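Local coordinates for kelch repeat and BTB domain-containing protein A55 (Vaccinia virus WR, PDB 6I2M), which probably acts as a substrate-specific adapter of CUL3-containing E3 ubiquitin ligases, directing host proteins to ubiquitination and proteasomal degradation, at residues L86-V91 against I124-Y129; Y113-L118 against N135-S140. All blocks are in the same frame, centred on the assembly; numbering follows the deposited sequence.

Interaction 1 of 2, residues L86-V91 against I124-Y129; sequences LTNDNV and IDFYIY
Phe126 reaches from helix 120-132 to the turn 86-91 and meets Asn88 and Val91 with the far end of its ring. The contact is small, burying 121 Å² over both sides.

The polar touch is at the ring edge. Asn88 OD1 lies in the plane of the ring, 3.6 Å from Phe126 CE2. An amide oxygen placed there faces the weakly positive rim of C-H groups. The amide and ring planes stand 61° apart, so the two groups do not stack. Asn88 has CG anti to its own N (chi1 -171°), and this carries the amide out toward the ring. Its ND2 makes a weak hydrogen bond to Asn122 OD1, in the first turn of helix 120-132.

The apolar touch comes from Val91, whose CG2 is 4.2 Å from Phe126 CZ, also near the ring plane. Elsewhere Phe126 packs on Ile114 and Ser142.

Segment 86-91 lies within the BTB/POZ range and 124-129 within the BACK range. The loop leads into helix 91-101, and Phe126 packs where that helix begins.

Hydrogen bonds shape the turn itself. Thr87 N donates to Asn90 OD1 over 3.1 Å, with an N-H...O angle of 157°. Val91 N returns to Thr87 O, also at 3.1 Å.

Two polar links join helix 120-132 to helix 91-101. Asp125 OD1 forms a salt bridge with Lys92 NZ, and Tyr129 OH is hydrogen-bonded to Ser96 OG.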
loop_
_atom_site.group_PDB
_atom_site.type_symbol
_atom_site.label_atom_id
_atom_site.label_comp_id
_atom_site.label_asym_id
_atom_site.label_seq_id
_atom_site.Cartn_x
_atom_site.Cartn_y
_atom_site.Cartn_z
ATOM N N LEU A 86 -15.202 1.518 13.729
ATOM C CA LEU A 86 -16.604 1.109 13.621
ATOM C C LEU A 86 -17.359 1.147 14.954
ATOM O O LEU A 86 -16.894 0.582 15.946
ATOM C CB LEU A 86 -16.709 -0.299 13.001
ATOM C CG LEU A 86 -16.033 -0.515 11.645
ATOM C CD1 LEU A 86 -15.088 -1.700 11.694
ATOM C CD2 LEU A 86 -17.055 -0.715 10.552
ATOM N N THR A 87 -18.531 1.814 14.961
ATOM C CA THR A 87 -19.459 1.925 16.100
ATOM C C THR A 87 -20.895 1.767 15.592
ATOM O O THR A 87 -21.194 2.199 14.479
ATOM C CB THR A 87 -19.273 3.231 16.898
ATOM O OG1 THR A 87 -19.254 4.352 16.016
ATOM C CG2 THR A 87 -18.028 3.223 17.774
ATOM N N ASN A 88 -21.780 1.166 16.415
ATOM C CA ASN A 88 -23.193 0.880 16.116
ATOM C C ASN A 88 -23.989 2.049 15.498
ATOM O O ASN A 88 -24.923 1.802 14.732
ATOM C CB ASN A 88 -23.906 0.360 17.374
ATOM C CG ASN A 88 -25.300 -0.177 17.141
ATOM O OD1 ASN A 88 -25.516 -1.125 16.377
ATOM N ND2 ASN A 88 -26.280 0.417 17.806
ATOM N N ASP A 89 -23.620 3.302 15.820
ATOM C CA ASP A 89 -24.306 4.497 15.327
ATOM C C ASP A 89 -23.857 4.968 13.936
ATOM O O ASP A 89 -24.708 5.403 13.157
ATOM C CB ASP A 89 -24.205 5.646 16.345
ATOM C CG ASP A 89 -24.862 5.345 17.679
ATOM O OD1 ASP A 89 -26.111 5.278 17.726
ATOM O OD2 ASP A 89 -24.129 5.182 18.678
ATOM N N ASN A 90 -22.544 4.896 13.621
ATOM C CA ASN A 90 -22.023 5.363 12.330
ATOM C C ASN A 90 -22.004 4.302 11.213
ATOM O O ASN A 90 -22.057 4.683 10.041
ATOM C CB ASN A 90 -20.636 6.019 12.475
ATOM C CG ASN A 90 -19.504 5.157 13.001
ATOM O OD1 ASN A 90 -19.453 3.935 12.823
ATOM N ND2 ASN A 90 -18.534 5.798 13.634
ATOM N N VAL A 91 -21.940 2.992 11.563
ATOM C CA VAL A 91 -21.887 1.860 10.610
ATOM C C VAL A 91 -23.056 1.847 9.608
ATOM O O VAL A 91 -22.884 1.384 8.478
ATOM C CB VAL A 91 -21.723 0.471 11.286
ATOM C CG1 VAL A 91 -20.331 0.312 11.882
ATOM C CG2 VAL A 91 -22.809 0.197 12.328
ATOM N N ILE A 124 -34.025 -4.519 14.988
ATOM C CA ILE A 124 -35.259 -3.773 14.727
ATOM C C ILE A 124 -34.995 -2.540 13.824
ATOM O O ILE A 124 -35.814 -2.238 12.953
ATOM C CB ILE A 124 -35.992 -3.442 16.070
ATOM C CG1 ILE A 124 -37.400 -2.853 15.831
ATOM C CG2 ILE A 124 -35.152 -2.566 17.018
ATOM C CD1 ILE A 124 -38.455 -3.383 16.776
ATOM N N ASP A 125 -33.827 -1.889 13.992
ATOM C CA ASP A 125 -33.407 -0.719 13.219
ATOM C C ASP A 125 -32.733 -1.104 11.896
ATOM O O ASP A 125 -32.952 -0.429 10.888
ATOM C CB ASP A 125 -32.482 0.175 14.070
ATOM C CG ASP A 125 -32.028 1.463 13.407
ATOM O OD1 ASP A 125 -32.882 2.165 12.818
ATOM O OD2 ASP A 125 -30.823 1.780 13.496
ATOM N N PHE A 126 -31.918 -2.182 11.900
ATOM C CA PHE A 126 -31.190 -2.661 10.722
ATOM C C PHE A 126 -32.083 -3.284 9.638
ATOM O O PHE A 126 -31.659 -3.351 8.482
ATOM C CB PHE A 126 -30.051 -3.617 11.115
ATOM C CG PHE A 126 -28.835 -2.918 11.676
ATOM C CD1 PHE A 126 -27.973 -2.211 10.845
ATOM C CD2 PHE A 126 -28.545 -2.975 13.033
ATOM C CE1 PHE A 126 -26.853 -1.557 11.366
ATOM C CE2 PHE A 126 -27.421 -2.323 13.552
ATOM C CZ PHE A 126 -26.581 -1.621 12.715
ATOM N N TYR A 127 -33.309 -3.723 9.996
ATOM C CA TYR A 127 -34.256 -4.306 9.040
ATOM C C TYR A 127 -34.861 -3.231 8.133
ATOM O O TYR A 127 -34.874 -3.409 6.914
ATOM C CB TYR A 127 -35.351 -5.122 9.756
ATOM C CG TYR A 127 -36.481 -5.576 8.855
ATOM C CD1 TYR A 127 -36.347 -6.695 8.040
ATOM C CD2 TYR A 127 -37.694 -4.891 8.829
ATOM C CE1 TYR A 127 -37.383 -7.113 7.205
ATOM C CE2 TYR A 127 -38.734 -5.294 7.992
ATOM C CZ TYR A 127 -38.577 -6.409 7.186
ATOM O OH TYR A 127 -39.604 -6.816 6.369
ATOM N N ILE A 128 -35.365 -2.126 8.733
ATOM C CA ILE A 128 -35.967 -0.979 8.033
ATOM C C ILE A 128 -34.910 -0.315 7.125
ATOM O O ILE A 128 -35.241 0.160 6.036
ATOM C CB ILE A 128 -36.633 0.021 9.036
ATOM C CG1 ILE A 128 -37.541 -0.717 10.056
ATOM C CG2 ILE A 128 -37.419 1.124 8.300
ATOM C CD1 ILE A 128 -37.788 0.022 11.382
ATOM N N TYR A 129 -33.635 -0.333 7.573
ATOM C CA TYR A 129 -32.474 0.191 6.855
ATOM C C TYR A 129 -32.206 -0.626 5.581
ATOM O O TYR A 129 -32.103 -0.050 4.498
ATOM C CB TYR A 129 -31.237 0.208 7.780
ATOM C CG TYR A 129 -29.922 0.393 7.053
ATOM C CD1 TYR A 129 -29.563 1.627 6.523
ATOM C CD2 TYR A 129 -29.039 -0.672 6.890
ATOM C CE1 TYR A 129 -28.361 1.800 5.842
ATOM C CE2 TYR A 129 -27.834 -0.512 6.207
ATOM C CZ TYR A 129 -27.497 0.727 5.687
ATOM O OH TYR A 129 -26.310 0.903 5.018
#

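Interaction 2 of 2, residues Y113-L118 against N135-S140; sequences YILKNL and NKKIES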
loop_
_atom_site.group_PDB
_atom_site.type_symbol
_atom_site.label_atom_id
_atom_site.label_comp_id
_atom_site.label_asym_id
_atom_site.label_seq_id
_atom_site.Cartn_x
_atom_site.Cartn_y
_atom_site.Cartn_z
ATOM N N TYR A 113 -19.319 -6.390 10.724
ATOM C CA TYR A 113 -19.524 -5.720 12.014
ATOM C C TYR A 113 -21.012 -5.724 12.389
ATOM O O TYR A 113 -21.340 -5.932 13.558
ATOM C CB TYR A 113 -18.976 -4.280 11.971
ATOM C CG TYR A 113 -18.993 -3.563 13.306
ATOM C CD1 TYR A 113 -20.088 -2.794 13.694
ATOM C CD2 TYR A 113 -17.900 -3.623 14.166
ATOM C CE1 TYR A 113 -20.105 -2.122 14.915
ATOM C CE2 TYR A 113 -17.906 -2.953 15.390
ATOM C CZ TYR A 113 -19.012 -2.204 15.761
ATOM O OH TYR A 113 -19.025 -1.543 16.966
ATOM N N ILE A 114 -21.899 -5.477 11.399
ATOM C CA ILE A 114 -23.356 -5.450 11.565
ATOM C C ILE A 114 -23.882 -6.852 11.919
ATOM O O ILE A 114 -24.654 -6.979 12.868
ATOM C CB ILE A 114 -24.064 -4.791 10.336
ATOM C CG1 ILE A 114 -23.768 -3.269 10.287
ATOM C CG2 ILE A 114 -25.585 -5.050 10.326
ATOM C CD1 ILE A 114 -23.893 -2.596 8.905
ATOM N N LEU A 115 -23.427 -7.893 11.188
ATOM C CA LEU A 115 -23.813 -9.295 11.411
ATOM C C LEU A 115 -23.326 -9.836 12.766
ATOM O O LEU A 115 -24.036 -10.620 13.397
ATOM C CB LEU A 115 -23.306 -10.194 10.267
ATOM C CG LEU A 115 -23.986 -10.040 8.903
ATOM C CD1 LEU A 115 -23.048 -10.441 7.780
ATOM C CD2 LEU A 115 -25.265 -10.851 8.824
ATOM N N LYS A 116 -22.119 -9.414 13.201
ATOM C CA LYS A 116 -21.493 -9.811 14.468
ATOM C C LYS A 116 -22.209 -9.164 15.663
ATOM O O LYS A 116 -22.518 -9.856 16.634
ATOM C CB LYS A 116 -19.994 -9.438 14.459
ATOM C CG LYS A 116 -19.218 -9.771 15.731
ATOM C CD LYS A 116 -17.876 -9.053 15.751
ATOM C CE LYS A 116 -17.180 -9.164 17.084
ATOM N NZ LYS A 116 -15.911 -8.391 17.107
ATOM N N ASN A 117 -22.458 -7.841 15.587
ATOM C CA ASN A 117 -23.103 -7.063 16.648
ATOM C C ASN A 117 -24.632 -6.930 16.477
ATOM O O ASN A 117 -25.228 -5.991 17.010
ATOM C CB ASN A 117 -22.426 -5.690 16.788
ATOM C CG ASN A 117 -20.971 -5.762 17.179
ATOM O OD1 ASN A 117 -20.624 -5.919 18.353
ATOM N ND2 ASN A 117 -20.087 -5.646 16.200
ATOM N N LEU A 118 -25.267 -7.884 15.761
ATOM C CA LEU A 118 -26.714 -7.874 15.537
ATOM C C LEU A 118 -27.474 -8.347 16.786
ATOM O O LEU A 118 -27.821 -9.525 16.913
ATOM C CB LEU A 118 -27.095 -8.675 14.271
ATOM C CG LEU A 118 -28.464 -8.385 13.631
ATOM C CD1 LEU A 118 -28.548 -6.957 13.086
ATOM C CD2 LEU A 118 -28.742 -9.353 12.502
ATOM N N ASN A 135 -30.547 -4.269 0.680
ATOM C CA ASN A 135 -29.483 -5.168 1.131
ATOM C C ASN A 135 -30.120 -6.450 1.675
ATOM O O ASN A 135 -30.365 -6.557 2.878
ATOM C CB ASN A 135 -28.591 -4.479 2.179
ATOM C CG ASN A 135 -27.286 -5.188 2.458
ATOM O OD1 ASN A 135 -27.246 -6.330 2.927
ATOM N ND2 ASN A 135 -26.180 -4.512 2.195
ATOM N N LYS A 136 -30.401 -7.414 0.770
ATOM C CA LYS A 136 -31.040 -8.704 1.069
ATOM C C LYS A 136 -30.266 -9.589 2.061
ATOM O O LYS A 136 -30.877 -10.438 2.713
ATOM C CB LYS A 136 -31.344 -9.477 -0.224
ATOM C CG LYS A 136 -32.667 -9.082 -0.863
ATOM C CD LYS A 136 -32.966 -9.910 -2.110
ATOM C CE LYS A 136 -34.376 -9.706 -2.618
ATOM N NZ LYS A 136 -34.553 -8.383 -3.280
ATOM N N LYS A 137 -28.935 -9.384 2.176
ATOM C CA LYS A 137 -28.053 -10.120 3.085
ATOM C C LYS A 137 -28.381 -9.772 4.543
ATOM O O LYS A 137 -28.623 -10.675 5.346
ATOM C CB LYS A 137 -26.578 -9.820 2.762
ATOM C CG LYS A 137 -25.583 -10.736 3.461
ATOM C CD LYS A 137 -24.152 -10.296 3.207
ATOM C CE LYS A 137 -23.163 -11.170 3.933
ATOM N NZ LYS A 137 -21.765 -10.725 3.701
ATOM N N ILE A 138 -28.403 -8.465 4.872
ATOM C CA ILE A 138 -28.717 -7.965 6.213
ATOM C C ILE A 138 -30.242 -8.014 6.452
ATOM O O ILE A 138 -30.660 -8.293 7.577
ATOM C CB ILE A 138 -28.055 -6.573 6.478
ATOM C CG1 ILE A 138 -26.509 -6.705 6.473
ATOM C CG2 ILE A 138 -28.540 -5.929 7.798
ATOM C CD1 ILE A 138 -25.727 -5.422 6.228
ATOM N N GLU A 139 -31.059 -7.811 5.386
ATOM C CA GLU A 139 -32.529 -7.853 5.442
ATOM C C GLU A 139 -33.058 -9.191 5.957
ATOM O O GLU A 139 -34.012 -9.202 6.732
ATOM C CB GLU A 139 -33.146 -7.524 4.074
ATOM C CG GLU A 139 -34.399 -6.668 4.160
ATOM C CD GLU A 139 -35.736 -7.383 4.068
ATOM O OE1 GLU A 139 -35.772 -8.629 4.199
ATOM O OE2 GLU A 139 -36.757 -6.687 3.868
ATOM N N SER A 140 -32.428 -10.307 5.543
ATOM C CA SER A 140 -32.793 -11.660 5.967
ATOM C C SER A 140 -32.301 -11.945 7.391
ATOM O O SER A 140 -33.032 -12.559 8.168
ATOM C CB SER A 140 -32.234 -12.698 4.998
ATOM O OG SER A 140 -32.766 -12.531 3.693
#
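Tyr113 O is held by two donors from one residue, Asn117 N at 3.0 Å and Asn117 ND2 at 2.9 Å. The side-chain bond is fairly straight, with an N-H...O angle of 158°, and the oxygen lies near the amide plane of Asn117. The amide is thereby folded back over the end of helix 104-116. Its ND2 also sits over the centre of one face of the Tyr113 ring.

The facing helix 136-147 is capped at its N-terminus. Asn135 is the N-cap residue, and its OD1 accepts from Ile138 N at 3.1 Å. Its ND2 donates to Glu111 OE2, which links the cap to helix 104-116. In the first turn, Lys136 O accepts from both Ser140 N and Ser140 OG.

Between the two segments themselves the contact is apolar; no hydrogen bond crosses. Ile114 CG2 meets Ile138 CG2 at 4.0 Å and Ile138 CD1 at 4.1 Å. The two side chains cross at about a right angle. In Ile114, CG2 is anti to the backbone N, which turns this branch toward Ile138. Leu95 packs on both isoleucines.

Nearer the surface, Leu115 CD1 touches Lys137 CE at 3.9 Å. The lysine chain is extended beyond CG, which brings CE, near its end, to Leu115; these two side chains also cross at about a right angle. Lys137 NZ makes a long, weak ion pair with Glu111 OE1.

Here a helix of the BTB range packs on one of the BACK range, a helix-to-helix junction between the two regions found in BTB-BACK-Kelch proteins.

Overall arrangement
The centres of interactions 1 and 2 lie 9 Å apart, near the middle of the chain. Their segments alternate along the sequence: 86-91, 113-118, 124-129, 135-140. The helices 104-116, 120-132 and 136-147 follow one another, and both contacts bring a BTB segment against a BACK segment. They also touch directly. Tyr113 OH probably forms a hydrogen bond with Leu86 O at 3.2 Å, and Val91 CG1 packs on Tyr113 CD1 at 3.6 Å. Together they join the BTB part, which is responsible for CUL3 binding, to the BACK region. This chain is the BTB-BACK part; the Kelch repeats, thought to recruit substrates, are not in it.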